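Side-chain contacts in G-protein interacting protein 1 (Dictyostelium discoideum, PDB 5Z1N), which probably binds heterotrimeric G proteins through their beta/gamma subunits, and holds phospholipid in its C-terminal, TNFAIP8-like helical domain: residues G84-A88 and A89-V93; T111-T114 and P115-R118; R118-N121 and I122-I125. One frame throughout, in Å; residues are numbered along the deposited sequence.

Contact 1 (G84-A88 and A89-V93); sequences GVKKA and ADLVV
The side chains of K86 and L91 cross obliquely, with the methylene CD of K86 resting 3.9 Å from CD2 of L91. The lysine runs extended from CG to its ammonium group; its CB and CD touch the CD2 methyl of L91, and the ammonium group lies beyond it. K87 behaves differently: its chain folds at the second and third torsions and carries NZ off, towards a weak, long ion pair with D143. Its carbonyl stays behind, taking the N-H of D90 (K87 O to D90 N, 3.0 Å) and lying 3.5 Å from CG of L91. That closeness follows from the first torsion of L91, which sets CG beside its own backbone N and anti to the carbonyl carbon (chi1 -56°). D90 turns its carboxylate back alongside K87, OD2 lying 4.0 Å from CB of K87. A second bond, from L91 N to A88 O at 2.9 Å, is straighter, and V92 brings CG1 to 3.5 Å from the same A88 O. Alanine suits position 88 because its methyl packs against T139 and W142 of helix 135-144, where L91 also rests on W142, while its N-H is bonded to D143. The two i to i+3 bonds close overlapping beta turns, type III from K87 to D90 and type I from A88 to L91, which lead into helix 92-113 with A88 and L91 turned to the helical bundle.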
ATOM      1  N   GLY A  84      11.804 -13.325 -10.353  1.00 16.13           N
ATOM      2  CA  GLY A  84      12.582 -13.644 -11.527  1.00 16.27           C
ATOM      3  C   GLY A  84      13.337 -14.952 -11.457  1.00 13.79           C
ATOM      4  O   GLY A  84      13.816 -15.419 -12.495  1.00 19.67           O
ATOM      5  N   VAL A  85      13.467 -15.557 -10.277  1.00 16.18           N
ATOM      6  CA  VAL A  85      14.133 -16.849 -10.146  1.00 13.08           C
ATOM      7  C   VAL A  85      13.219 -17.939  -9.607  1.00 19.85           C
ATOM      8  O   VAL A  85      13.582 -19.123  -9.692  1.00 19.98           O
ATOM      9  CB  VAL A  85      15.411 -16.752  -9.282  1.00 14.10           C
ATOM     10  CG1 VAL A  85      16.480 -15.941 -10.004  1.00 10.66           C
ATOM     11  CG2 VAL A  85      15.107 -16.144  -7.926  1.00 15.03           C
ATOM     12  N   LYS A  86      12.058 -17.595  -9.054  1.00 12.53           N
ATOM     13  CA  LYS A  86      11.059 -18.571  -8.643  1.00 14.60           C
ATOM     14  C   LYS A  86       9.690 -18.127  -9.136  1.00 22.11           C
ATOM     15  O   LYS A  86       9.427 -16.929  -9.281  1.00 18.74           O
ATOM     16  CB  LYS A  86      11.025 -18.747  -7.118  1.00 15.92           C
ATOM     17  CG  LYS A  86      12.242 -19.449  -6.539  1.00 12.86           C
ATOM     18  CD  LYS A  86      12.032 -19.793  -5.075  1.00 22.06           C
ATOM     19  CE  LYS A  86      13.207 -20.579  -4.516  1.00 38.46           C
ATOM     20  NZ  LYS A  86      12.933 -21.068  -3.133  1.00 48.77           N
ATOM     21  N   LYS A  87       8.824 -19.101  -9.400  1.00 16.93           N
ATOM     22  CA  LYS A  87       7.453 -18.795  -9.784  1.00 22.67           C
ATOM     23  C   LYS A  87       6.642 -18.388  -8.559  1.00 14.91           C
ATOM     24  O   LYS A  87       6.972 -18.731  -7.420  1.00 17.37           O
ATOM     25  CB  LYS A  87       6.795 -19.993 -10.473  1.00 25.22           C
ATOM     26  CG  LYS A  87       7.558 -20.525 -11.677  1.00 27.02           C
ATOM     27  CD  LYS A  87       7.863 -19.424 -12.682  1.00 48.33           C
ATOM     28  CE  LYS A  87       6.592 -18.835 -13.277  1.00 39.67           C
ATOM     29  NZ  LYS A  87       6.888 -17.689 -14.187  1.00 51.10           N
ATOM     30  N   ALA A  88       5.561 -17.644  -8.808  1.00 16.42           N
ATOM     31  CA  ALA A  88       4.749 -17.133  -7.707  1.00 16.98           C
ATOM     32  C   ALA A  88       4.186 -18.259  -6.851  1.00 18.81           C
ATOM     33  O   ALA A  88       4.054 -18.101  -5.631  1.00 13.28           O
ATOM     34  CB  ALA A  88       3.618 -16.257  -8.248  1.00 19.32           C
ATOM     35  N   ALA A  89       3.857 -19.401  -7.462  1.00 16.26           N
ATOM     36  CA  ALA A  89       3.308 -20.517  -6.698  1.00 13.03           C
ATOM     37  C   ALA A  89       4.291 -21.007  -5.643  1.00 20.37           C
ATOM     38  O   ALA A  89       3.879 -21.468  -4.572  1.00 15.73           O
ATOM     39  CB  ALA A  89       2.921 -21.659  -7.637  1.00 17.99           C
ATOM     40  N   ASP A  90       5.589 -20.909  -5.921  1.00 14.80           N
ATOM     41  CA  ASP A  90       6.611 -21.297  -4.960  1.00 14.73           C
ATOM     42  C   ASP A  90       6.814 -20.262  -3.860  1.00 18.41           C
ATOM     43  O   ASP A  90       7.557 -20.530  -2.909  1.00 14.80           O
ATOM     44  CB  ASP A  90       7.937 -21.540  -5.687  1.00 13.30           C
ATOM     45  CG  ASP A  90       7.848 -22.666  -6.695  1.00 29.44           C
ATOM     46  OD1 ASP A  90       7.260 -23.716  -6.359  1.00 26.16           O
ATOM     47  OD2 ASP A  90       8.360 -22.502  -7.822  1.00 42.84           O
ATOM     48  N   LEU A  91       6.170 -19.099  -3.962  1.00 10.43           N
ATOM     49  CA  LEU A  91       6.379 -17.989  -3.041  1.00 14.08           C
ATOM     50  C   LEU A  91       5.132 -17.636  -2.238  1.00 14.17           C
ATOM     51  O   LEU A  91       5.154 -16.653  -1.485  1.00 12.77           O
ATOM     52  CB  LEU A  91       6.863 -16.757  -3.811  1.00 11.38           C
ATOM     53  CG  LEU A  91       8.128 -16.972  -4.643  1.00 10.63           C
ATOM     54  CD1 LEU A  91       8.447 -15.743  -5.489  1.00  7.77           C
ATOM     55  CD2 LEU A  91       9.295 -17.321  -3.726  1.00 10.71           C
ATOM     56  N   VAL A  92       4.050 -18.410  -2.370  1.00 13.86           N
ATOM     57  CA  VAL A  92       2.796 -18.043  -1.716  1.00 12.83           C
ATOM     58  C   VAL A  92       2.994 -17.920  -0.209  1.00 14.26           C
ATOM     59  O   VAL A  92       2.487 -16.982   0.421  1.00 17.28           O
ATOM     60  CB  VAL A  92       1.679 -19.045  -2.074  1.00 18.92           C
ATOM     61  CG1 VAL A  92       1.319 -18.924  -3.542  1.00 22.07           C
ATOM     62  CG2 VAL A  92       2.090 -20.474  -1.746  1.00 27.98           C
ATOM     63  N   VAL A  93       3.794 -18.819   0.378  1.00 14.97           N
ATOM     64  CA  VAL A  93       4.014 -18.801   1.822  1.00 10.17           C
ATOM     65  C   VAL A  93       4.556 -17.451   2.276  1.00 14.41           C
ATOM     66  O   VAL A  93       4.231 -16.983   3.373  1.00 20.38           O
ATOM     67  CB  VAL A  93       4.941 -19.961   2.239  1.00 32.98           C
ATOM     68  CG1 VAL A  93       6.308 -19.831   1.578  1.00 37.14           C
ATOM     69  CG2 VAL A  93       5.071 -20.025   3.756  1.00 33.90           C
TER

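Contact 2 (T111-T114 and P115-R118); sequences TLLT and PFFR
Over one face of the F117 ring lies L113: its CB is above that face, and its CD1 makes an off-centre CH-pi contact, 4.3 Å from the ring centroid and 29° off the normal. The leucine runs alongside the phenylalanine in the same direction. The F116 ring is placed differently, with CB of P115 3.9 Å above the centre of one face and, at its edge, CA of L113 and the carbonyl oxygen of L112, which is 3.6 Å from CE1 of F116; Y51 also stacks with this ring. With CG anti to its carbonyl carbon (chi1 -43°), F116 lays the ring back alongside the turn. Here the C-terminal end of helix 92-113 passes into the loop before helix 119-132. The L113 carbonyl takes two N-H groups: F116 N, an i to i+3 bond of 3.0 Å from above the carbonyl plane, and F117 N, an i to i+4 bond of 2.8 Å, nearly along the C=O axis. P115 suits the place where the helix stops, having no N-H to offer T111 O, and its CD lies against L112 O, 3.6 Å away. T114 gives its hydroxyl to V110 O. Replacing F117 by an alanine is likely to leave L113 CD1 without its aromatic partner and to open a gap beside I122 and I125. The doubly bonded L113 carbonyl thus ends the helical pattern, while L113 and F117 give the turn an apolar side against helices 31-53 and 119-132.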
ATOM      1  N   THR A 111     -10.174   1.382  11.815  1.00 11.44           N
ATOM      2  CA  THR A 111     -10.381   1.814  13.188  1.00 12.30           C
ATOM      3  C   THR A 111      -9.899   3.243  13.371  1.00 14.51           C
ATOM      4  O   THR A 111     -10.540   4.042  14.064  1.00 18.99           O
ATOM      5  CB  THR A 111      -9.666   0.863  14.146  1.00 13.14           C
ATOM      6  OG1 THR A 111     -10.267  -0.436  14.055  1.00 12.03           O
ATOM      7  CG2 THR A 111      -9.761   1.370  15.582  1.00 15.54           C
ATOM      8  N   LEU A 112      -8.806   3.602  12.697  1.00 11.06           N
ATOM      9  CA  LEU A 112      -8.269   4.944  12.851  1.00 13.90           C
ATOM     10  C   LEU A 112      -9.225   5.989  12.295  1.00 18.27           C
ATOM     11  O   LEU A 112      -9.335   7.090  12.845  1.00 13.27           O
ATOM     12  CB  LEU A 112      -6.911   5.047  12.161  1.00 14.67           C
ATOM     13  CG  LEU A 112      -5.988   6.162  12.641  1.00 26.84           C
ATOM     14  CD1 LEU A 112      -5.652   5.975  14.109  1.00 17.99           C
ATOM     15  CD2 LEU A 112      -4.725   6.195  11.797  1.00 16.56           C
ATOM     16  N   LEU A 113      -9.935   5.666  11.214  1.00 11.50           N
ATOM     17  CA  LEU A 113     -10.645   6.698  10.473  1.00  8.47           C
ATOM     18  C   LEU A 113     -12.150   6.640  10.665  1.00 15.02           C
ATOM     19  O   LEU A 113     -12.866   7.481  10.106  1.00 12.85           O
ATOM     20  CB  LEU A 113     -10.293   6.615   8.984  1.00 13.04           C
ATOM     21  CG  LEU A 113      -8.863   7.080   8.688  1.00 15.67           C
ATOM     22  CD1 LEU A 113      -8.503   6.876   7.227  1.00 17.02           C
ATOM     23  CD2 LEU A 113      -8.670   8.539   9.101  1.00 17.40           C
ATOM     24  N   THR A 114     -12.642   5.682  11.447  1.00 11.83           N
ATOM     25  CA  THR A 114     -14.071   5.606  11.738  1.00 15.58           C
ATOM     26  C   THR A 114     -14.654   6.895  12.313  1.00 11.33           C
ATOM     27  O   THR A 114     -15.748   7.286  11.875  1.00 14.64           O
ATOM     28  CB  THR A 114     -14.325   4.413  12.672  1.00 14.41           C
ATOM     29  OG1 THR A 114     -14.131   3.193  11.943  1.00 20.24           O
ATOM     30  CG2 THR A 114     -15.741   4.449  13.234  1.00 18.32           C
ATOM     31  N   PRO A 115     -14.007   7.603  13.252  1.00 13.53           N
ATOM     32  CA  PRO A 115     -14.599   8.857  13.748  1.00 14.52           C
ATOM     33  C   PRO A 115     -14.641   9.983  12.725  1.00 19.18           C
ATOM     34  O   PRO A 115     -15.256  11.018  13.014  1.00 17.57           O
ATOM     35  CB  PRO A 115     -13.694   9.235  14.931  1.00 17.71           C
ATOM     36  CG  PRO A 115     -12.969   7.990  15.287  1.00 21.43           C
ATOM     37  CD  PRO A 115     -12.783   7.264  13.999  1.00 16.51           C
ATOM     38  N   PHE A 116     -14.018   9.827  11.553  1.00 13.15           N
ATOM     39  CA  PHE A 116     -13.889  10.924  10.597  1.00 13.12           C
ATOM     40  C   PHE A 116     -14.394  10.618   9.195  1.00 18.26           C
ATOM     41  O   PHE A 116     -14.624  11.563   8.430  1.00 18.91           O
ATOM     42  CB  PHE A 116     -12.424  11.370  10.494  1.00 12.53           C
ATOM     43  CG  PHE A 116     -11.724  11.456  11.819  1.00 14.74           C
ATOM     44  CD1 PHE A 116     -10.831  10.472  12.214  1.00 17.84           C
ATOM     45  CD2 PHE A 116     -11.962  12.519  12.676  1.00 19.99           C
ATOM     46  CE1 PHE A 116     -10.184  10.549  13.438  1.00 15.78           C
ATOM     47  CE2 PHE A 116     -11.318  12.602  13.900  1.00 17.87           C
ATOM     48  CZ  PHE A 116     -10.429  11.613  14.279  1.00 22.19           C
ATOM     49  N   PHE A 117     -14.564   9.353   8.829  1.00 17.19           N
ATOM     50  CA  PHE A 117     -15.010   8.945   7.504  1.00  8.36           C
ATOM     51  C   PHE A 117     -16.471   8.520   7.544  1.00  8.34           C
ATOM     52  O   PHE A 117     -16.891   7.809   8.459  1.00 10.01           O
ATOM     53  CB  PHE A 117     -14.173   7.767   7.002  1.00 11.28           C
ATOM     54  CG  PHE A 117     -13.022   8.152   6.122  1.00 13.12           C
ATOM     55  CD1 PHE A 117     -12.657   9.469   5.948  1.00 21.38           C
ATOM     56  CD2 PHE A 117     -12.293   7.173   5.474  1.00 15.75           C
ATOM     57  CE1 PHE A 117     -11.591   9.796   5.125  1.00 41.55           C
ATOM     58  CE2 PHE A 117     -11.227   7.496   4.660  1.00 20.70           C
ATOM     59  CZ  PHE A 117     -10.874   8.808   4.488  1.00 15.05           C
ATOM     60  N   ARG A 118     -17.236   8.928   6.526  1.00  8.78           N
ATOM     61  CA  ARG A 118     -18.560   8.362   6.325  1.00 10.56           C
ATOM     62  C   ARG A 118     -18.437   6.869   6.022  1.00 13.15           C
ATOM     63  O   ARG A 118     -17.388   6.406   5.566  1.00  8.97           O
ATOM     64  CB  ARG A 118     -19.280   9.070   5.178  1.00 13.72           C
ATOM     65  CG  ARG A 118     -19.410  10.568   5.349  1.00 16.97           C
ATOM     66  CD  ARG A 118     -20.157  11.183   4.178  1.00 20.27           C
ATOM     67  NE  ARG A 118     -19.423  11.079   2.918  1.00 15.83           N
ATOM     68  CZ  ARG A 118     -19.755  10.265   1.919  1.00 17.82           C
ATOM     69  NH1 ARG A 118     -20.813   9.470   2.027  1.00 15.17           N
ATOM     70  NH2 ARG A 118     -19.032  10.248   0.807  1.00 13.79           N
TER
HETATM   71  O   HOH W   1     -17.749   5.916   9.851  1.00 22.50           O

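Contact 3 (R118-N121 and I122-I125); sequences RPHN and IQLI
I122 reaches back to R118, its N-H bonding to R118 O at 3.0 Å, and so opens a run of i to i+4 backbone bonds. R118 stands at the N-cap, and its carbonyl also takes a weak bond from N121 N. Proline fits just after the cap, since the N-H it lacks has no acceptor one turn back in a helix's first turn; P119 O still receives Q123 N, at 2.9 Å and close to straight (169°). H120 O accepts from L124 N and from a water, each at 2.9 Å. The same water gives its other hydrogen to OE1 of Q123, 2.7 Å away, and sits over the centre of one face of the H120 imidazole. Q123 delivers its amide there because CG is anti to the backbone N (chi1 -180°) and the chain continues extended. N121 O takes I125 N at 3.0 Å, and CG1 of I125 packs against that oxygen at 3.3 Å. The OD1 of N121, a buried residue, has its partner outside the two segments: it accepts from K43 NZ, while lying at the in-plane edge of the H120 ring. L124 runs alongside N121, with CD1 3.9 Å from OD1, and its own carbonyl takes the hydroxyl of T128. Beyond this polar first turn of helix 119-132, I122 and I125 pack on helix 92-113, at V110 and, for I125, also T109 and L113, while L124 rests on N40, K43 and I44 of helix 31-53.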
ATOM      1  N   ARG A 118     -17.236   8.928   6.526  1.00  8.78           N
ATOM      2  CA  ARG A 118     -18.560   8.362   6.325  1.00 10.56           C
ATOM      3  C   ARG A 118     -18.437   6.869   6.022  1.00 13.15           C
ATOM      4  O   ARG A 118     -17.388   6.406   5.566  1.00  8.97           O
ATOM      5  CB  ARG A 118     -19.280   9.070   5.178  1.00 13.72           C
ATOM      6  CG  ARG A 118     -19.410  10.568   5.349  1.00 16.97           C
ATOM      7  CD  ARG A 118     -20.157  11.183   4.178  1.00 20.27           C
ATOM      8  NE  ARG A 118     -19.423  11.079   2.918  1.00 15.83           N
ATOM      9  CZ  ARG A 118     -19.755  10.265   1.919  1.00 17.82           C
ATOM     10  NH1 ARG A 118     -20.813   9.470   2.027  1.00 15.17           N
ATOM     11  NH2 ARG A 118     -19.032  10.248   0.807  1.00 13.79           N
ATOM     12  N   PRO A 119     -19.499   6.092   6.270  1.00 11.72           N
ATOM     13  CA  PRO A 119     -19.418   4.644   6.004  1.00 11.78           C
ATOM     14  C   PRO A 119     -18.974   4.307   4.588  1.00 13.06           C
ATOM     15  O   PRO A 119     -18.223   3.343   4.396  1.00 13.12           O
ATOM     16  CB  PRO A 119     -20.848   4.162   6.284  1.00 17.37           C
ATOM     17  CG  PRO A 119     -21.386   5.144   7.266  1.00 19.22           C
ATOM     18  CD  PRO A 119     -20.792   6.470   6.871  1.00 14.91           C
ATOM     19  N   HIS A 120     -19.404   5.087   3.591  1.00  9.09           N
ATOM     20  CA  HIS A 120     -18.983   4.826   2.218  1.00 12.41           C
ATOM     21  C   HIS A 120     -17.468   4.930   2.071  1.00 10.86           C
ATOM     22  O   HIS A 120     -16.854   4.152   1.331  1.00 11.31           O
ATOM     23  CB  HIS A 120     -19.682   5.790   1.260  1.00 14.82           C
ATOM     24  CG  HIS A 120     -19.315   5.579  -0.176  1.00 15.47           C
ATOM     25  ND1 HIS A 120     -18.211   6.167  -0.756  1.00 17.80           N
ATOM     26  CD2 HIS A 120     -19.899   4.836  -1.146  1.00 16.60           C
ATOM     27  CE1 HIS A 120     -18.134   5.799  -2.022  1.00 24.87           C
ATOM     28  NE2 HIS A 120     -19.147   4.994  -2.285  1.00 19.31           N
ATOM     29  N   ASN A 121     -16.844   5.875   2.773  1.00  9.81           N
ATOM     30  CA  ASN A 121     -15.395   6.021   2.688  1.00 10.08           C
ATOM     31  C   ASN A 121     -14.652   4.995   3.533  1.00 13.20           C
ATOM     32  O   ASN A 121     -13.494   4.671   3.226  1.00 12.44           O
ATOM     33  CB  ASN A 121     -14.993   7.442   3.086  1.00  8.61           C
ATOM     34  CG  ASN A 121     -15.230   8.441   1.967  1.00 21.23           C
ATOM     35  OD1 ASN A 121     -15.115   8.100   0.792  1.00 21.10           O
ATOM     36  ND2 ASN A 121     -15.570   9.674   2.326  1.00 24.56           N
ATOM     37  N   ILE A 122     -15.284   4.472   4.586  1.00  9.92           N
ATOM     38  CA  ILE A 122     -14.731   3.304   5.267  1.00 13.31           C
ATOM     39  C   ILE A 122     -14.716   2.109   4.319  1.00 13.66           C
ATOM     40  O   ILE A 122     -13.716   1.377   4.222  1.00 10.57           O
ATOM     41  CB  ILE A 122     -15.528   3.010   6.551  1.00 10.07           C
ATOM     42  CG1 ILE A 122     -15.416   4.181   7.533  1.00  7.48           C
ATOM     43  CG2 ILE A 122     -15.066   1.707   7.193  1.00 13.71           C
ATOM     44  CD1 ILE A 122     -14.026   4.356   8.136  1.00 11.41           C
ATOM     45  N   GLN A 123     -15.820   1.900   3.593  1.00  9.88           N
ATOM     46  CA  GLN A 123     -15.839   0.867   2.563  1.00 13.02           C
ATOM     47  C   GLN A 123     -14.772   1.134   1.511  1.00 10.13           C
ATOM     48  O   GLN A 123     -14.178   0.197   0.968  1.00 10.66           O
ATOM     49  CB  GLN A 123     -17.218   0.786   1.907  1.00 13.44           C
ATOM     50  CG  GLN A 123     -17.316  -0.283   0.817  1.00 12.54           C
ATOM     51  CD  GLN A 123     -18.634  -0.244   0.053  1.00 38.57           C
ATOM     52  OE1 GLN A 123     -19.000   0.775  -0.538  1.00 22.28           O
ATOM     53  NE2 GLN A 123     -19.351  -1.362   0.059  1.00 25.02           N
ATOM     54  N   LEU A 124     -14.522   2.408   1.206  1.00  8.39           N
ATOM     55  CA  LEU A 124     -13.436   2.746   0.292  1.00 14.25           C
ATOM     56  C   LEU A 124     -12.095   2.263   0.835  1.00 10.30           C
ATOM     57  O   LEU A 124     -11.281   1.702   0.089  1.00  9.83           O
ATOM     58  CB  LEU A 124     -13.415   4.254   0.041  1.00 10.79           C
ATOM     59  CG  LEU A 124     -12.397   4.842  -0.939  1.00 21.47           C
ATOM     60  CD1 LEU A 124     -13.014   6.020  -1.677  1.00 28.52           C
ATOM     61  CD2 LEU A 124     -11.115   5.274  -0.228  1.00 16.33           C
ATOM     62  N   ILE A 125     -11.847   2.474   2.131  1.00  8.00           N
ATOM     63  CA  ILE A 125     -10.632   1.938   2.744  1.00 12.94           C
ATOM     64  C   ILE A 125     -10.555   0.433   2.534  1.00 10.97           C
ATOM     65  O   ILE A 125      -9.522  -0.106   2.107  1.00  8.20           O
ATOM     66  CB  ILE A 125     -10.577   2.289   4.240  1.00  8.32           C
ATOM     67  CG1 ILE A 125     -10.514   3.800   4.441  1.00  7.97           C
ATOM     68  CG2 ILE A 125      -9.378   1.613   4.897  1.00  8.92           C
ATOM     69  CD1 ILE A 125     -10.663   4.204   5.880  1.00  9.46           C
TER
HETATM   70  O   HOH W   2     -17.115   2.676  -1.145  1.00 17.39           O

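Contacts 2 and 3 form one continuous corner, sharing R118, with centres only about 8 Å apart. They pack directly: CD2 of F117 meets CD1 of I125 at 3.4 Å, and CB of F117 meets CD1 of I122 at 3.6 Å, so the turn after helix 92-113 is fastened to the start of helix 119-132. Contact 1 lies at the other end of helix 92-113, its centre about 37 Å from that of contact 2 and across the centre of the chain. The bound phosphatidylethanolamine comes within about 6 Å of the L112 side chain, 7 Å of I125 and 11 Å of A88; the sodium ion is about 5 Å from L112.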